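Long-range contacts in catechol 1,2-dioxygenase (Burkholderia ambifaria, PDB 5VXT), which probably catalyses the iron(III)-dependent intradiol cleavage of catechol by dioxygen, opening the ring between its two hydroxyl-bearing carbons to give cis,cis-muconate: residues A165-W170 / V239-T244; R249-Q254 / F300-T305; G233-H238 / D265-A270. One frame throughout, in Å; residues are numbered along the deposited sequence.

How the interactions relate
Following the chain from the N terminus, residues 165-170 come first; residues 239-244 later return beside them, and interaction 1 closes that loop as a strand pair in one sheet. Before it closes, interaction 3 has opened at 233-238; it ends at 265-270, so the two cross, and both reach the iron and the catechol. Interaction 2 opens at 249-254, after interaction 1 is complete and before interaction 3 is, and closes at 300-305, crossing interaction 3 but standing in series with interaction 1. Strands 238-244 and 251-256 are sheet neighbours, and interaction 2 packs strand 251-256 of this sheet against strand 295-303 of the second.

Interaction 1 of 3, residues A165-W170 / V239-T244; sequences ALVECW and VHFFVT. With FE (Fe (III) ion), chain J; CAQ (catechol), chain K.
His240 lies flat against Trp170 where two antiparallel strands bring an iron ligand and an indole onto the same face of a sheet. Its CB comes first, 3.4 Å from the centroid of the Trp170 six-membered ring and over its face, a CH-pi contact. With CG turned away from the carbonyl carbon (chi1 -65°), the imidazole then slides over the five-membered ring: CG is 3.5 Å from Trp170 NE1, and the two planes, only 7° apart, form an offset stack. ND1 sits 4.0 Å from Trp170 CZ2, CD2 lies 3.6 Å from Trp170 O, and at the tip NE2 binds the iron at 2.0 Å. A flat, aromatic metal ligand suits this place, since the indole holds its plane while the ring nitrogen reaches the metal. His238 and Tyr178 are the other protein ligands, and both catechol oxygens also bind.

At its far end the indole offers an edge to Phe242, whose ring carries Trp170 CH2 over its centre, with the planes at 58°. Next along this face, the partly exposed Glu168 carboxylate is held by Tyr124 through OE1 and through OE2 by a water that also donates to Leu166 O and takes a hydrogen bond from Thr244 OG1, 2.7 Å away. Six backbone hydrogen bonds hold the strands together, among them Leu166 N to Thr244 O at 2.7 Å.

The other face is apolar. Cys169 SG touches Val239 CG1 at 3.6 Å and lies obliquely beside the Phe241 ring, with Val167 and Val243 farther along. These apolar side chains pack toward strand 203-209 of the second sheet, Phe206 meeting Val167, Cys169 and Phe241. Within its own sheet, strand 166-170 runs between 193-197 and 238-244, and the latter is flanked in turn by 251-256.

Interaction 2 of 3, residues R249-Q254 / F300-T305; sequences RKLTTQ and FNFVLT
Arg249 meets Thr305 at one margin of a beta sandwich, where strand 251-256 of one sheet faces strand 295-303 of the other across the core. The guanidinium comes edge-on, and one oxygen, Thr305 OG1, accepts from Arg249 NE at 2.8 Å and from Arg249 NH2 at 3.1 Å. OG1 lies close to the guanidinium plane, so a single hydroxyl is gripped side-on by two N-H groups. The threonine hydroxyl is turned between its backbone N and carbonyl carbon (chi1 54°), and the arginine chain bends at chi3 to bring NE and NH2 to it. An arginine suits the place because it offers several N-H groups: NH2, besides holding OG1, also forms a salt bridge with Asp106.

Deeper between the sheets the contact is apolar. One methyl, Leu251 CD2, touches both Phe302 CD1 at 3.9 Å and Leu304 CD2 at 4.1 Å. Thr253 adds CG2 at the edge of the Phe302 ring, 4.0 Å from CE1; its hydroxyl turns instead to Pro116 O, so only the methyl is spent on the core.

Farther out, Phe300 brings CD2 over the rim of one face of the Phe302 ring, and Phe241 meets it edge-to-face. Backbone bonds from Leu251 to Val243 and from Phe302 to Thr153 fix the two sides in their own sheets. At the margin itself the two backbones are joined directly by Arg249 N to Thr305 O, and through a water, which accepts from Thr305 N at 2.8 Å and donates to Arg249 O at 2.9 Å.

Interaction 3 of 3, residues G233-H238 / D265-A270; sequences GNRPAH and DDFAYA. With FE (Fe (III) ion), chain J; CAQ (catechol), chain K; EDO (1,2-ethanediol), chain M.
Arg235 and Asp266 form the tight centre, a side-on salt bridge in which NE donates to OD2 at 2.8 Å and NH2 to OD1 at 2.6 Å, OD2 met on its syn side, OD1 from above the carboxylate plane. Each carboxylate oxygen takes a second donor from the opposite face of its plane, Ala268 N on OD2 and Ala270 N on OD1. Aspartate suits this place, short enough to make an Asx turn at the head of the type I turn 266-269. Bends at chi2 and chi3 carry the guanidinium to the catechol, where NH1 donates to O4 at 2.7 Å; His238 binds the iron. Phe267 closes the packing: its edge takes Arg235 CG, 3.5 Å from CE2, Gly233 CA makes a CH-pi contact over one face, 4.2 Å from the ring centroid, and Phe267 N donates to Asn234 O.

The outer side is looser. Asp265 is exposed, the Asn234 side chain points away, and O1 of an ethanediol, probably from the crystallisation liquor, accepts from Asp266 N at 3.1 Å.

Phe267 and Ala268 rest on helix 85-91, while residues 233-238 run from helix 221-229 into strand 238-244, with Pro236 and His238 against strand 251-256.

Interaction 1 of 3, residues A165-W170 / V239-T244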
loop_
_atom_site.group_PDB
_atom_site.type_symbol
_atom_site.label_atom_id
_atom_site.label_comp_id
_atom_site.label_asym_id
_atom_site.label_seq_id
_atom_site.Cartn_x
_atom_site.Cartn_y
_atom_site.Cartn_z
ATOM N N ALA B 165 -1.812 33.997 -18.183
ATOM C CA ALA B 165 -1.380 32.867 -17.370
ATOM C C ALA B 165 -2.383 32.621 -16.253
ATOM O O ALA B 165 -2.960 33.559 -15.697
ATOM C CB ALA B 165 0.009 33.117 -16.780
ATOM N N LEU B 166 -2.604 31.355 -15.937
ATOM C CA LEU B 166 -3.523 30.970 -14.877
ATOM C C LEU B 166 -2.717 30.670 -13.618
ATOM O O LEU B 166 -1.942 29.705 -13.581
ATOM C CB LEU B 166 -4.359 29.762 -15.290
ATOM C CG LEU B 166 -5.405 29.333 -14.262
ATOM C CD1 LEU B 166 -6.458 30.424 -14.134
ATOM C CD2 LEU B 166 -6.031 28.016 -14.671
ATOM N N VAL B 167 -2.903 31.486 -12.590
ATOM C CA VAL B 167 -2.283 31.261 -11.289
ATOM C C VAL B 167 -3.339 30.675 -10.366
ATOM O O VAL B 167 -4.358 31.317 -10.090
ATOM C CB VAL B 167 -1.702 32.560 -10.706
ATOM C CG1 VAL B 167 -1.008 32.273 -9.372
ATOM C CG2 VAL B 167 -0.746 33.210 -11.691
ATOM N N GLU B 168 -3.107 29.451 -9.893
ATOM C CA GLU B 168 -3.968 28.839 -8.898
ATOM C C GLU B 168 -3.255 28.811 -7.557
ATOM O O GLU B 168 -2.030 28.676 -7.490
ATOM C CB GLU B 168 -4.358 27.414 -9.300
ATOM C CG GLU B 168 -5.080 27.364 -10.618
ATOM C CD GLU B 168 -5.408 25.962 -11.018
ATOM O OE1 GLU B 168 -6.371 25.406 -10.455
ATOM O OE2 GLU B 168 -4.695 25.421 -11.886
ATOM N N CYS B 169 -4.042 28.905 -6.492
ATOM C CA CYS B 169 -3.526 29.086 -5.143
ATOM C C CYS B 169 -4.380 28.274 -4.178
ATOM O O CYS B 169 -5.609 28.299 -4.272
ATOM C CB CYS B 169 -3.540 30.588 -4.789
ATOM S SG CYS B 169 -3.271 30.999 -3.082
ATOM N N TRP B 170 -3.744 27.535 -3.267
ATOM C CA TRP B 170 -4.506 26.927 -2.188
ATOM C C TRP B 170 -3.651 26.867 -0.932
ATOM O O TRP B 170 -2.432 26.686 -1.010
ATOM C CB TRP B 170 -5.043 25.529 -2.566
ATOM C CG TRP B 170 -4.051 24.423 -2.906
ATOM C CD1 TRP B 170 -3.765 23.325 -2.139
ATOM C CD2 TRP B 170 -3.286 24.269 -4.118
ATOM N NE1 TRP B 170 -2.858 22.516 -2.782
ATOM C CE2 TRP B 170 -2.546 23.069 -3.994
ATOM C CE3 TRP B 170 -3.143 25.032 -5.284
ATOM C CZ2 TRP B 170 -1.665 22.624 -4.983
ATOM C CZ3 TRP B 170 -2.269 24.582 -6.270
ATOM C CH2 TRP B 170 -1.545 23.387 -6.112
ATOM N N VAL B 239 1.888 28.265 1.264
ATOM C CA VAL B 239 0.867 28.486 0.245
ATOM C C VAL B 239 1.325 27.792 -1.031
ATOM O O VAL B 239 2.483 27.941 -1.432
ATOM C CB VAL B 239 0.631 29.991 -0.011
ATOM C CG1 VAL B 239 -0.402 30.188 -1.092
ATOM C CG2 VAL B 239 0.194 30.673 1.266
ATOM N N HIS B 240 0.421 27.043 -1.669
ATOM C CA HIS B 240 0.701 26.306 -2.900
ATOM C C HIS B 240 0.356 27.127 -4.134
ATOM O O HIS B 240 -0.596 27.907 -4.126
ATOM C CB HIS B 240 -0.123 25.025 -2.959
ATOM C CG HIS B 240 0.221 24.022 -1.907
ATOM N ND1 HIS B 240 1.143 23.019 -2.116
ATOM C CD2 HIS B 240 -0.247 23.849 -0.647
ATOM C CE1 HIS B 240 1.232 22.273 -1.029
ATOM N NE2 HIS B 240 0.399 22.753 -0.123
ATOM N N PHE B 241 1.102 26.901 -5.220
ATOM C CA PHE B 241 0.727 27.473 -6.506
ATOM C C PHE B 241 0.918 26.495 -7.661
ATOM O O PHE B 241 1.894 25.741 -7.708
ATOM C CB PHE B 241 1.525 28.746 -6.814
ATOM C CG PHE B 241 1.389 29.817 -5.768
ATOM C CD1 PHE B 241 0.405 30.794 -5.876
ATOM C CD2 PHE B 241 2.247 29.852 -4.680
ATOM C CE1 PHE B 241 0.279 31.790 -4.916
ATOM C CE2 PHE B 241 2.122 30.842 -3.714
ATOM C CZ PHE B 241 1.136 31.807 -3.836
ATOM N N PHE B 242 -0.030 26.544 -8.598
ATOM C CA PHE B 242 0.151 26.143 -9.983
ATOM C C PHE B 242 0.222 27.401 -10.830
ATOM O O PHE B 242 -0.567 28.324 -10.616
ATOM C CB PHE B 242 -1.033 25.326 -10.508
ATOM C CG PHE B 242 -1.040 23.902 -10.075
ATOM C CD1 PHE B 242 0.144 23.231 -9.843
ATOM C CD2 PHE B 242 -2.238 23.230 -9.934
ATOM C CE1 PHE B 242 0.134 21.896 -9.454
ATOM C CE2 PHE B 242 -2.256 21.881 -9.542
ATOM C CZ PHE B 242 -1.066 21.233 -9.303
ATOM N N VAL B 243 1.115 27.426 -11.820
ATOM C CA VAL B 243 1.068 28.468 -12.854
ATOM C C VAL B 243 1.062 27.803 -14.223
ATOM O O VAL B 243 2.006 27.086 -14.578
ATOM C CB VAL B 243 2.228 29.468 -12.750
ATOM C CG1 VAL B 243 2.031 30.603 -13.765
ATOM C CG2 VAL B 243 2.300 30.060 -11.349
ATOM N N THR B 244 0.014 28.062 -14.998
ATOM C CA THR B 244 -0.180 27.432 -16.295
ATOM C C THR B 244 -0.351 28.503 -17.359
ATOM O O THR B 244 -1.056 29.491 -17.135
ATOM C CB THR B 244 -1.407 26.530 -16.282
ATOM O OG1 THR B 244 -1.288 25.600 -15.204
ATOM C CG2 THR B 244 -1.543 25.773 -17.602
HETATM FE FE FE J . -0.109 22.291 1.804
HETATM C C1 CAQ K . 0.856 16.977 3.065
HETATM C C2 CAQ K . -0.066 18.014 3.188
HETATM C C3 CAQ K . 0.197 19.232 2.578
HETATM O O3 CAQ K . -0.668 20.275 2.664
HETATM C C4 CAQ K . 1.448 19.400 1.817
HETATM O O4 CAQ K . 1.708 20.593 1.227
HETATM C C5 CAQ K . 2.337 18.339 1.719
HETATM C C6 CAQ K . 2.038 17.132 2.344
HETATM O O HOH W 1 -2.480 26.892 -13.101
#

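Interaction 2 of 3, residues R249-Q254 / F300-T305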
loop_
_atom_site.group_PDB
_atom_site.type_symbol
_atom_site.label_atom_id
_atom_site.label_comp_id
_atom_site.label_asym_id
_atom_site.label_seq_id
_atom_site.Cartn_x
_atom_site.Cartn_y
_atom_site.Cartn_z
ATOM N N ARG B 249 6.202 25.791 -19.483
ATOM C CA ARG B 249 5.939 24.566 -18.744
ATOM C C ARG B 249 5.130 24.878 -17.487
ATOM O O ARG B 249 5.189 25.987 -16.944
ATOM C CB ARG B 249 7.256 23.868 -18.399
ATOM C CG ARG B 249 8.121 23.611 -19.627
ATOM C CD ARG B 249 9.407 22.880 -19.288
ATOM N NE ARG B 249 10.131 23.482 -18.173
ATOM C CZ ARG B 249 10.990 22.814 -17.406
ATOM N NH1 ARG B 249 11.216 21.522 -17.640
ATOM N NH2 ARG B 249 11.611 23.421 -16.399
ATOM N N LYS B 250 4.335 23.901 -17.044
ATOM C CA LYS B 250 3.470 24.126 -15.891
ATOM C C LYS B 250 4.308 24.148 -14.618
ATOM O O LYS B 250 5.030 23.190 -14.318
ATOM C CB LYS B 250 2.378 23.058 -15.801
ATOM C CG LYS B 250 1.464 23.245 -14.593
ATOM C CD LYS B 250 0.226 22.369 -14.642
ATOM C CE LYS B 250 -0.491 22.371 -13.289
ATOM N NZ LYS B 250 -1.723 21.518 -13.249
ATOM N N LEU B 251 4.216 25.235 -13.865
ATOM C CA LEU B 251 5.001 25.402 -12.650
ATOM C C LEU B 251 4.195 24.928 -11.450
ATOM O O LEU B 251 3.066 25.379 -11.230
ATOM C CB LEU B 251 5.424 26.865 -12.459
ATOM C CG LEU B 251 6.142 27.160 -11.131
ATOM C CD1 LEU B 251 7.463 26.397 -10.986
ATOM C CD2 LEU B 251 6.369 28.688 -11.020
ATOM N N THR B 252 4.772 24.003 -10.687
ATOM C CA THR B 252 4.238 23.599 -9.398
ATOM C C THR B 252 5.224 24.074 -8.348
ATOM O O THR B 252 6.407 23.731 -8.417
ATOM C CB THR B 252 4.075 22.081 -9.296
ATOM O OG1 THR B 252 3.221 21.613 -10.351
ATOM C CG2 THR B 252 3.498 21.710 -7.930
ATOM N N THR B 253 4.754 24.865 -7.394
ATOM C CA THR B 253 5.673 25.425 -6.413
ATOM C C THR B 253 4.887 25.835 -5.177
ATOM O O THR B 253 3.686 25.565 -5.061
ATOM C CB THR B 253 6.452 26.604 -7.007
ATOM O OG1 THR B 253 7.504 26.967 -6.112
ATOM C CG2 THR B 253 5.533 27.789 -7.215
ATOM N N GLN B 254 5.590 26.478 -4.244
ATOM C CA GLN B 254 5.050 26.898 -2.956
ATOM C C GLN B 254 5.920 28.031 -2.442
ATOM O O GLN B 254 7.017 28.262 -2.945
ATOM C CB GLN B 254 5.061 25.772 -1.907
ATOM C CG GLN B 254 4.314 24.482 -2.210
ATOM C CD GLN B 254 4.452 23.499 -1.053
ATOM O OE1 GLN B 254 4.554 23.908 0.104
ATOM N NE2 GLN B 254 4.481 22.208 -1.359
ATOM N N PHE B 300 5.575 38.218 -4.419
ATOM C CA PHE B 300 6.217 37.020 -4.936
ATOM C C PHE B 300 5.940 36.915 -6.422
ATOM O O PHE B 300 4.780 36.828 -6.838
ATOM C CB PHE B 300 5.728 35.773 -4.210
ATOM C CG PHE B 300 6.576 34.573 -4.464
ATOM C CD1 PHE B 300 7.773 34.398 -3.789
ATOM C CD2 PHE B 300 6.190 33.627 -5.393
ATOM C CE1 PHE B 300 8.558 33.285 -4.019
ATOM C CE2 PHE B 300 6.977 32.521 -5.629
ATOM C CZ PHE B 300 8.162 32.355 -4.945
ATOM N N ASN B 301 7.001 36.917 -7.209
ATOM C CA ASN B 301 6.898 36.816 -8.653
ATOM C C ASN B 301 7.157 35.381 -9.079
ATOM O O ASN B 301 7.885 34.638 -8.415
ATOM C CB ASN B 301 7.891 37.749 -9.328
ATOM C CG ASN B 301 7.660 39.193 -8.945
ATOM O OD1 ASN B 301 6.515 39.643 -8.839
ATOM N ND2 ASN B 301 8.742 39.923 -8.711
ATOM N N PHE B 302 6.545 34.991 -10.192
ATOM C CA PHE B 302 6.757 33.672 -10.771
ATOM C C PHE B 302 7.527 33.847 -12.068
ATOM O O PHE B 302 7.055 34.536 -12.980
ATOM C CB PHE B 302 5.432 32.952 -11.019
ATOM C CG PHE B 302 4.617 32.728 -9.782
ATOM C CD1 PHE B 302 4.870 31.645 -8.952
ATOM C CD2 PHE B 302 3.574 33.576 -9.459
ATOM C CE1 PHE B 302 4.106 31.429 -7.822
ATOM C CE2 PHE B 302 2.814 33.366 -8.330
ATOM C CZ PHE B 302 3.074 32.291 -7.515
ATOM N N VAL B 303 8.713 33.256 -12.142
ATOM C CA VAL B 303 9.512 33.249 -13.362
ATOM C C VAL B 303 9.383 31.859 -13.965
ATOM O O VAL B 303 9.831 30.874 -13.370
ATOM C CB VAL B 303 10.980 33.609 -13.102
ATOM C CG1 VAL B 303 11.775 33.518 -14.392
ATOM C CG2 VAL B 303 11.099 35.021 -12.515
ATOM N N LEU B 304 8.766 31.781 -15.139
ATOM C CA LEU B 304 8.442 30.524 -15.798
ATOM C C LEU B 304 9.553 30.122 -16.764
ATOM O O LEU B 304 10.357 30.949 -17.202
ATOM C CB LEU B 304 7.123 30.662 -16.565
ATOM C CG LEU B 304 5.903 31.275 -15.873
ATOM C CD1 LEU B 304 4.688 31.131 -16.774
ATOM C CD2 LEU B 304 5.637 30.612 -14.522
ATOM N N THR B 305 9.572 28.837 -17.124
ATOM C CA THR B 305 10.459 28.330 -18.160
ATOM C C THR B 305 9.674 28.002 -19.428
ATOM O O THR B 305 8.473 27.719 -19.372
ATOM C CB THR B 305 11.225 27.086 -17.687
ATOM O OG1 THR B 305 10.300 26.100 -17.219
ATOM C CG2 THR B 305 12.178 27.462 -16.564
HETATM O O HOH W 2 7.528 27.371 -15.956
#

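Interaction 3 of 3, residues G233-H238 / D265-A270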
loop_
_atom_site.group_PDB
_atom_site.type_symbol
_atom_site.label_atom_id
_atom_site.label_comp_id
_atom_site.label_asym_id
_atom_site.label_seq_id
_atom_site.Cartn_x
_atom_site.Cartn_y
_atom_site.Cartn_z
ATOM N N GLY B 233 4.944 14.811 12.203
ATOM C CA GLY B 233 4.240 14.911 10.938
ATOM C C GLY B 233 3.712 16.299 10.621
ATOM O O GLY B 233 2.593 16.445 10.119
ATOM N N ASN B 234 4.506 17.327 10.900
ATOM C CA ASN B 234 4.074 18.707 10.718
ATOM C C ASN B 234 4.794 19.366 9.546
ATOM O O ASN B 234 5.937 19.021 9.225
ATOM C CB ASN B 234 4.323 19.516 11.989
ATOM C CG ASN B 234 3.627 18.934 13.192
ATOM O OD1 ASN B 234 4.243 18.726 14.238
ATOM N ND2 ASN B 234 2.337 18.665 13.056
ATOM N N ARG B 235 4.110 20.334 8.913
ATOM C CA ARG B 235 4.663 21.228 7.906
ATOM C C ARG B 235 4.637 22.663 8.425
ATOM O O ARG B 235 3.761 23.024 9.217
ATOM C CB ARG B 235 3.889 21.178 6.572
ATOM C CG ARG B 235 3.827 19.828 5.881
ATOM C CD ARG B 235 3.822 20.001 4.367
ATOM N NE ARG B 235 5.006 20.742 3.956
ATOM C CZ ARG B 235 5.053 21.572 2.923
ATOM N NH1 ARG B 235 3.974 21.771 2.174
ATOM N NH2 ARG B 235 6.182 22.211 2.651
ATOM N N PRO B 236 5.583 23.497 8.011
ATOM C CA PRO B 236 5.463 24.933 8.285
ATOM C C PRO B 236 4.334 25.545 7.469
ATOM O O PRO B 236 3.864 24.976 6.480
ATOM C CB PRO B 236 6.826 25.487 7.858
ATOM C CG PRO B 236 7.280 24.510 6.780
ATOM C CD PRO B 236 6.818 23.174 7.275
ATOM N N ALA B 237 3.894 26.731 7.899
ATOM C CA ALA B 237 2.841 27.432 7.169
ATOM C C ALA B 237 3.309 27.754 5.754
ATOM O O ALA B 237 4.449 28.174 5.540
ATOM C CB ALA B 237 2.446 28.717 7.906
ATOM N N HIS B 238 2.425 27.560 4.781
ATOM C CA HIS B 238 2.837 27.650 3.389
ATOM C C HIS B 238 1.617 27.897 2.516
ATOM O O HIS B 238 0.472 27.756 2.954
ATOM C CB HIS B 238 3.553 26.378 2.936
ATOM C CG HIS B 238 2.684 25.166 2.992
ATOM N ND1 HIS B 238 2.472 24.461 4.157
ATOM C CD2 HIS B 238 1.948 24.548 2.038
ATOM C CE1 HIS B 238 1.653 23.453 3.917
ATOM N NE2 HIS B 238 1.322 23.485 2.639
ATOM N N ASP B 265 12.474 22.115 9.105
ATOM C CA ASP B 265 12.163 20.787 9.647
ATOM C C ASP B 265 10.781 20.351 9.151
ATOM O O ASP B 265 9.912 19.942 9.923
ATOM C CB ASP B 265 12.243 20.793 11.175
ATOM C CG ASP B 265 12.322 19.384 11.767
ATOM O OD1 ASP B 265 12.214 19.248 12.998
ATOM O OD2 ASP B 265 12.501 18.409 11.004
ATOM N N ASP B 266 10.572 20.454 7.838
ATOM C CA ASP B 266 9.330 20.071 7.186
ATOM C C ASP B 266 9.287 18.554 7.068
ATOM O O ASP B 266 10.254 17.943 6.603
ATOM C CB ASP B 266 9.289 20.723 5.799
ATOM C CG ASP B 266 8.044 20.392 4.990
ATOM O OD1 ASP B 266 8.022 20.817 3.815
ATOM O OD2 ASP B 266 7.091 19.763 5.480
ATOM N N PHE B 267 8.183 17.940 7.500
ATOM C CA PHE B 267 8.117 16.479 7.416
ATOM C C PHE B 267 8.009 15.985 5.982
ATOM O O PHE B 267 8.204 14.786 5.748
ATOM C CB PHE B 267 6.950 15.924 8.250
ATOM C CG PHE B 267 5.688 15.633 7.460
ATOM C CD1 PHE B 267 5.355 14.326 7.107
ATOM C CD2 PHE B 267 4.823 16.655 7.107
ATOM C CE1 PHE B 267 4.190 14.053 6.394
ATOM C CE2 PHE B 267 3.657 16.389 6.400
ATOM C CZ PHE B 267 3.346 15.084 6.040
ATOM N N ALA B 268 7.726 16.874 5.029
ATOM C CA ALA B 268 7.626 16.512 3.621
ATOM C C ALA B 268 8.780 17.066 2.795
ATOM O O ALA B 268 8.758 16.960 1.549
ATOM C CB ALA B 268 6.285 16.982 3.058
ATOM N N TYR B 269 9.772 17.670 3.455
ATOM C CA TYR B 269 11.063 18.008 2.855
ATOM C C TYR B 269 10.924 18.957 1.661
ATOM O O TYR B 269 11.684 18.868 0.696
ATOM C CB TYR B 269 11.815 16.735 2.456
ATOM C CG TYR B 269 11.961 15.762 3.615
ATOM C CD1 TYR B 269 11.170 14.622 3.720
ATOM C CD2 TYR B 269 12.880 16.016 4.619
ATOM C CE1 TYR B 269 11.319 13.739 4.816
ATOM C CE2 TYR B 269 13.029 15.165 5.682
ATOM C CZ TYR B 269 12.248 14.036 5.791
ATOM O OH TYR B 269 12.447 13.219 6.895
ATOM N N ALA B 270 9.977 19.899 1.737
ATOM C CA ALA B 270 9.598 20.715 0.583
ATOM C C ALA B 270 10.149 22.133 0.612
ATOM O O ALA B 270 9.970 22.863 -0.373
ATOM C CB ALA B 270 8.071 20.793 0.465
HETATM FE FE FE J . -0.109 22.291 1.804
HETATM C C1 CAQ K . 0.856 16.977 3.065
HETATM C C2 CAQ K . -0.066 18.014 3.188
HETATM C C3 CAQ K . 0.197 19.232 2.578
HETATM O O3 CAQ K . -0.668 20.275 2.664
HETATM C C4 CAQ K . 1.448 19.400 1.817
HETATM O O4 CAQ K . 1.708 20.593 1.227
HETATM C C5 CAQ K . 2.337 18.339 1.719
HETATM C C6 CAQ K . 2.038 17.132 2.344
HETATM C C1 EDO M . 13.822 20.952 5.407
HETATM O O1 EDO M . 12.445 21.326 5.482
HETATM C C2 EDO M . 14.031 20.246 4.077
HETATM O O2 EDO M . 13.234 20.919 3.095
#